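Local coordinates for protein methionine-R-sulfoxide reductase (Neisseria meningitidis, PDB 3MMH) that catalyses the reduction of free methionine-R-sulfoxide to methionine, holding its substrate in the pocket of a GAF-type domain, at residues L43-V57 with C127-F141. Residues are numbered along the deposited sequence; the frame is centred on the assembly and turned at random.
Sequences LKEAFGWFWVGFYLV and CIGVLDADSEHLAQF. With SME (methionine sulfoxide), chain C; ACT (acetate ion), chain M.
Trp-51 and Asp-134 open the antiparallel ladder between strands 51-57 and 127-135, and the indole of Trp-51 lies on the face shared with Asp-132, Asp-134 and Tyr-55, where the substrate binds. Its CB lies 4.0 Å from Asp-134 CB. With CG anti to the backbone N (chi1 -161°), the indole runs beside the carboxylate of Asp-134, and in the conformer described here OD2 of that residue approaches CE3 obliquely, at 3.6 Å. One atom further, CZ3 is 3.6 Å from Asp-132 O, which lies at the ring edge in its plane. One face of the indole receives the substrate: the methyl CE of methionine sulfoxide sits over the ring centre, 3.5 Å from CE2. Asp-132 OD2 touches that methyl as well, at 3.3 Å. Both carboxylates, with that of Glu-116, gather on this side of the sheet. A classic beta bulge sets both Phe-50 and Trp-51 opposite Asp-134. Beyond the bulge the edge of Phe-141 meets the face of Trp-49 in an edge-to-face pair, with the planes at 58°. The ring of Phe-69 meets that of Trp-51 at a shallow angle, and Tyr-55, another pocket residue, hydrogen-bonds through OH to Cys-75 O. On the other face of the sheet Phe-54 packs on Leu-131, while Leu-43 carries the contact to helix 11-27. The paired strands form the middle of the GAF sheet, between strands 63-70 and 115-123.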
# COMPACT_ATOMS: atom_id res chain seq x y z
N LEU A 43 5.02 9.72 1.48
CA LEU A 43 5.91 9.71 2.63
C LEU A 43 7.13 8.82 2.43
O LEU A 43 8.25 9.17 2.78
CB LEU A 43 5.15 9.32 3.88
CG LEU A 43 4.09 10.30 4.38
CD1 LEU A 43 3.27 9.64 5.49
CD2 LEU A 43 4.71 11.61 4.85
N LYS A 44 6.89 7.63 1.83
CA LYS A 44 8.01 6.73 1.57
C LYS A 44 9.02 7.33 0.64
O LYS A 44 10.24 7.26 0.86
CB LYS A 44 7.50 5.42 1.00
CG LYS A 44 8.52 4.30 0.89
CD LYS A 44 8.88 3.62 2.27
CE LYS A 44 9.65 2.35 2.17
NZ LYS A 44 11.06 2.50 2.14
N GLU A 45 8.57 7.96 -0.45
CA GLU A 45 9.46 8.56 -1.44
C GLU A 45 10.22 9.75 -0.78
O GLU A 45 11.43 9.91 -0.97
CB GLU A 45 8.72 9.02 -2.71
CG GLU A 45 9.63 9.55 -3.71
CD GLU A 45 9.09 9.85 -5.08
OE1 GLU A 45 7.91 9.79 -5.28
OE2 GLU A 45 9.89 10.17 -5.99
N ALA A 46 9.53 10.60 -0.06
CA ALA A 46 10.09 11.82 0.48
C ALA A 46 11.10 11.50 1.59
O ALA A 46 12.21 12.04 1.62
CB ALA A 46 9.00 12.74 1.01
N PHE A 47 10.70 10.65 2.54
CA PHE A 47 11.53 10.47 3.76
C PHE A 47 12.32 9.15 3.77
O PHE A 47 13.31 9.05 4.47
CB PHE A 47 10.63 10.50 5.02
CG PHE A 47 10.06 11.86 5.26
CD1 PHE A 47 10.79 12.78 5.97
CD2 PHE A 47 8.80 12.23 4.81
CE1 PHE A 47 10.31 14.07 6.22
CE2 PHE A 47 8.36 13.50 5.02
CZ PHE A 47 9.10 14.40 5.72
N GLY A 48 11.92 8.16 2.96
CA GLY A 48 12.70 6.95 2.88
C GLY A 48 12.68 6.11 4.11
O GLY A 48 13.54 5.22 4.28
N TRP A 49 11.70 6.25 5.00
CA TRP A 49 11.60 5.45 6.18
C TRP A 49 11.51 4.00 5.79
O TRP A 49 10.98 3.63 4.78
CB TRP A 49 10.37 5.86 7.00
CG TRP A 49 10.39 7.25 7.54
CD1 TRP A 49 11.46 7.90 8.09
CD2 TRP A 49 9.33 8.17 7.52
NE1 TRP A 49 11.12 9.17 8.47
CE2 TRP A 49 9.81 9.35 8.16
CE3 TRP A 49 8.02 8.16 7.11
CZ2 TRP A 49 8.98 10.47 8.37
CZ3 TRP A 49 7.23 9.28 7.32
CH2 TRP A 49 7.70 10.44 7.94
N PHE A 50 11.96 3.14 6.69
CA PHE A 50 11.89 1.68 6.52
C PHE A 50 10.45 1.19 6.28
O PHE A 50 10.24 0.30 5.42
CB PHE A 50 12.44 1.02 7.80
CG PHE A 50 12.45 -0.46 7.78
CD1 PHE A 50 13.29 -1.18 6.92
CD2 PHE A 50 11.66 -1.15 8.68
CE1 PHE A 50 13.27 -2.58 6.90
CE2 PHE A 50 11.66 -2.54 8.67
CZ PHE A 50 12.54 -3.19 7.87
N TRP A 51 9.48 1.71 7.00
CA TRP A 51 8.12 1.33 6.87
C TRP A 51 7.28 2.51 7.13
O TRP A 51 7.50 3.26 8.10
CB TRP A 51 7.81 0.18 7.88
CG TRP A 51 6.60 -0.66 7.62
CD1 TRP A 51 6.61 -1.88 7.00
CD2 TRP A 51 5.21 -0.37 7.92
NE1 TRP A 51 5.35 -2.36 6.95
CE2 TRP A 51 4.46 -1.47 7.50
CE3 TRP A 51 4.54 0.68 8.57
CZ2 TRP A 51 3.09 -1.56 7.65
CZ3 TRP A 51 3.20 0.63 8.71
CH2 TRP A 51 2.46 -0.48 8.25
N VAL A 52 6.22 2.71 6.36
CA VAL A 52 5.26 3.77 6.64
C VAL A 52 3.88 3.38 6.09
O VAL A 52 3.79 2.95 4.94
CB VAL A 52 5.68 5.17 6.15
CG1 VAL A 52 6.02 5.18 4.66
CG2 VAL A 52 4.69 6.24 6.54
N GLY A 53 2.85 3.54 6.87
CA GLY A 53 1.54 3.14 6.45
C GLY A 53 0.51 3.23 7.49
O GLY A 53 0.69 3.98 8.50
N PHE A 54 -0.59 2.52 7.34
CA PHE A 54 -1.79 2.69 8.14
C PHE A 54 -2.31 1.37 8.65
O PHE A 54 -2.25 0.36 7.93
CB PHE A 54 -2.87 3.40 7.34
CG PHE A 54 -2.46 4.78 6.88
CD1 PHE A 54 -2.62 5.87 7.70
CD2 PHE A 54 -1.78 4.96 5.67
CE1 PHE A 54 -2.19 7.12 7.25
CE2 PHE A 54 -1.37 6.21 5.23
CZ PHE A 54 -1.55 7.27 6.08
N TYR A 55 -2.94 1.44 9.81
CA TYR A 55 -3.87 0.42 10.29
C TYR A 55 -5.19 1.08 10.57
O TYR A 55 -5.21 2.25 11.01
CB TYR A 55 -3.37 -0.25 11.58
CG TYR A 55 -2.21 -1.16 11.46
CD1 TYR A 55 -2.40 -2.56 11.53
CD2 TYR A 55 -0.88 -0.70 11.32
CE1 TYR A 55 -1.36 -3.41 11.40
CE2 TYR A 55 0.19 -1.57 11.19
CZ TYR A 55 -0.05 -2.96 11.21
OH TYR A 55 1.00 -3.82 11.05
N LEU A 56 -6.27 0.38 10.38
CA LEU A 56 -7.64 0.92 10.54
C LEU A 56 -8.39 0.11 11.59
O LEU A 56 -8.24 -1.12 11.66
CB LEU A 56 -8.41 0.96 9.21
CG LEU A 56 -7.80 1.88 8.16
CD1 LEU A 56 -8.52 1.70 6.82
CD2 LEU A 56 -7.71 3.35 8.62
N VAL A 57 -9.18 0.77 12.41
CA VAL A 57 -9.93 0.09 13.45
C VAL A 57 -11.05 -0.78 12.84
O VAL A 57 -11.85 -0.28 12.05
CB VAL A 57 -10.52 1.12 14.45
CG1 VAL A 57 -11.51 0.44 15.39
CG2 VAL A 57 -9.40 1.83 15.20
N CYS A 127 -11.27 6.86 17.68
CA CYS A 127 -10.16 6.44 16.82
C CYS A 127 -10.68 5.61 15.65
O CYS A 127 -11.42 4.64 15.84
CB CYS A 127 -9.14 5.63 17.62
SG CYS A 127 -7.62 5.26 16.72
N ILE A 128 -10.28 5.99 14.44
CA ILE A 128 -10.60 5.22 13.24
C ILE A 128 -9.37 4.46 12.73
O ILE A 128 -9.51 3.60 11.86
CB ILE A 128 -11.18 6.09 12.11
CG1 ILE A 128 -10.23 7.17 11.63
CG2 ILE A 128 -12.61 6.66 12.59
CD1 ILE A 128 -10.69 7.91 10.32
N GLY A 129 -8.19 4.74 13.23
CA GLY A 129 -6.96 4.12 12.73
C GLY A 129 -5.74 4.86 13.19
O GLY A 129 -5.85 5.83 13.96
N VAL A 130 -4.59 4.46 12.68
CA VAL A 130 -3.33 5.08 13.00
C VAL A 130 -2.46 5.15 11.75
O VAL A 130 -2.53 4.28 10.87
CB VAL A 130 -2.57 4.41 14.14
CG1 VAL A 130 -3.39 4.31 15.46
CG2 VAL A 130 -2.06 3.00 13.73
N LEU A 131 -1.61 6.17 11.72
CA LEU A 131 -0.42 6.27 10.88
C LEU A 131 0.78 5.74 11.65
O LEU A 131 1.01 6.24 12.74
CB LEU A 131 -0.24 7.69 10.42
CG LEU A 131 0.84 8.02 9.39
CD1 LEU A 131 0.58 9.43 8.74
CD2 LEU A 131 2.22 7.88 9.87
N ASP A 132 1.45 4.77 11.11
CA ASP A 132 2.63 4.22 11.76
C ASP A 132 3.83 4.37 10.82
O ASP A 132 3.74 4.05 9.63
CB ASP A 132 2.42 2.71 12.04
CG ASP A 132 3.59 2.09 12.69
OD1 ASP A 132 4.07 2.61 13.65
OD2 ASP A 132 3.97 0.98 12.32
N ALA A 133 4.95 4.80 11.36
CA ALA A 133 6.20 4.91 10.63
C ALA A 133 7.33 4.30 11.47
O ALA A 133 7.35 4.52 12.69
CB ALA A 133 6.55 6.28 10.19
N ASP A 134 8.22 3.59 10.78
CA ASP A 134 9.28 2.86 11.45
C ASP A 134 10.60 3.10 10.72
O ASP A 134 10.62 3.33 9.52
CB ASP A 134 8.93 1.33 11.56
CG ASP A 134 7.61 1.08 12.21
OD1 ASP A 134 7.61 0.86 13.43
OD2 ASP A 134 6.59 1.11 11.46
N SER A 135 11.69 3.07 11.47
CA SER A 135 13.04 3.29 10.94
C SER A 135 13.98 2.22 11.48
O SER A 135 13.84 1.78 12.61
CB SER A 135 13.53 4.64 11.39
OG SER A 135 14.86 4.86 10.90
N GLU A 136 14.94 1.85 10.65
CA GLU A 136 16.08 1.06 11.10
C GLU A 136 17.08 1.83 11.92
O GLU A 136 17.97 1.21 12.50
CB GLU A 136 16.81 0.46 9.89
CG GLU A 136 16.01 -0.57 9.21
CD GLU A 136 16.88 -1.36 8.21
OE1 GLU A 136 17.53 -2.32 8.62
OE2 GLU A 136 16.81 -1.03 7.00
N HIS A 137 16.98 3.17 11.99
CA HIS A 137 17.92 4.03 12.76
C HIS A 137 17.28 4.28 14.13
O HIS A 137 16.04 4.31 14.23
CB HIS A 137 18.14 5.37 12.04
CG HIS A 137 18.54 5.21 10.63
ND1 HIS A 137 19.46 4.27 10.22
CD2 HIS A 137 18.11 5.83 9.51
CE1 HIS A 137 19.61 4.34 8.90
NE2 HIS A 137 18.77 5.26 8.45
N LEU A 138 18.08 4.45 15.18
CA LEU A 138 17.58 4.93 16.47
C LEU A 138 17.14 6.38 16.34
O LEU A 138 17.75 7.14 15.64
CB LEU A 138 18.67 4.83 17.53
CG LEU A 138 18.97 3.46 18.04
CD1 LEU A 138 20.31 3.42 18.76
CD2 LEU A 138 17.88 2.91 18.92
N ALA A 139 16.10 6.77 17.09
CA ALA A 139 15.69 8.17 17.23
C ALA A 139 15.52 8.84 15.89
O ALA A 139 15.79 10.05 15.78
CB ALA A 139 16.79 9.01 18.08
N GLN A 140 14.90 8.16 14.93
CA GLN A 140 14.63 8.80 13.66
C GLN A 140 13.46 9.78 13.77
O GLN A 140 13.33 10.68 12.93
CB GLN A 140 14.36 7.74 12.59
CG GLN A 140 14.42 8.37 11.20
CD GLN A 140 15.79 8.91 10.84
OE1 GLN A 140 16.79 8.29 11.21
NE2 GLN A 140 15.87 10.07 10.17
N PHE A 141 12.60 9.59 14.75
CA PHE A 141 11.38 10.36 14.88
C PHE A 141 11.42 11.21 16.15
O PHE A 141 11.81 10.74 17.22
CB PHE A 141 10.12 9.49 14.90
CG PHE A 141 10.09 8.53 13.74
CD1 PHE A 141 9.71 8.97 12.50
CD2 PHE A 141 10.49 7.21 13.88
CE1 PHE A 141 9.71 8.07 11.44
CE2 PHE A 141 10.50 6.36 12.81
CZ PHE A 141 10.10 6.78 11.58
N SME C . 5.59 -1.73 15.83
CA SME C . 4.11 -1.67 15.82
CB SME C . 3.47 -2.77 14.93
CG SME C . 3.34 -2.43 13.44
S SME C . 4.84 -2.63 12.56
OE SME C . 6.09 -2.17 13.13
CE SME C . 4.34 -2.07 10.99
C SME C . 3.57 -1.69 17.22
O SME C . 2.34 -1.55 17.37
OXT SME C . 4.39 -1.81 18.21
C ACT M . 15.14 4.10 7.62
O ACT M . 15.33 2.92 8.05
OXT ACT M . 14.51 4.99 8.26
CH3 ACT M . 15.83 4.43 6.32
O HOH W 1 -11.73 2.43 10.80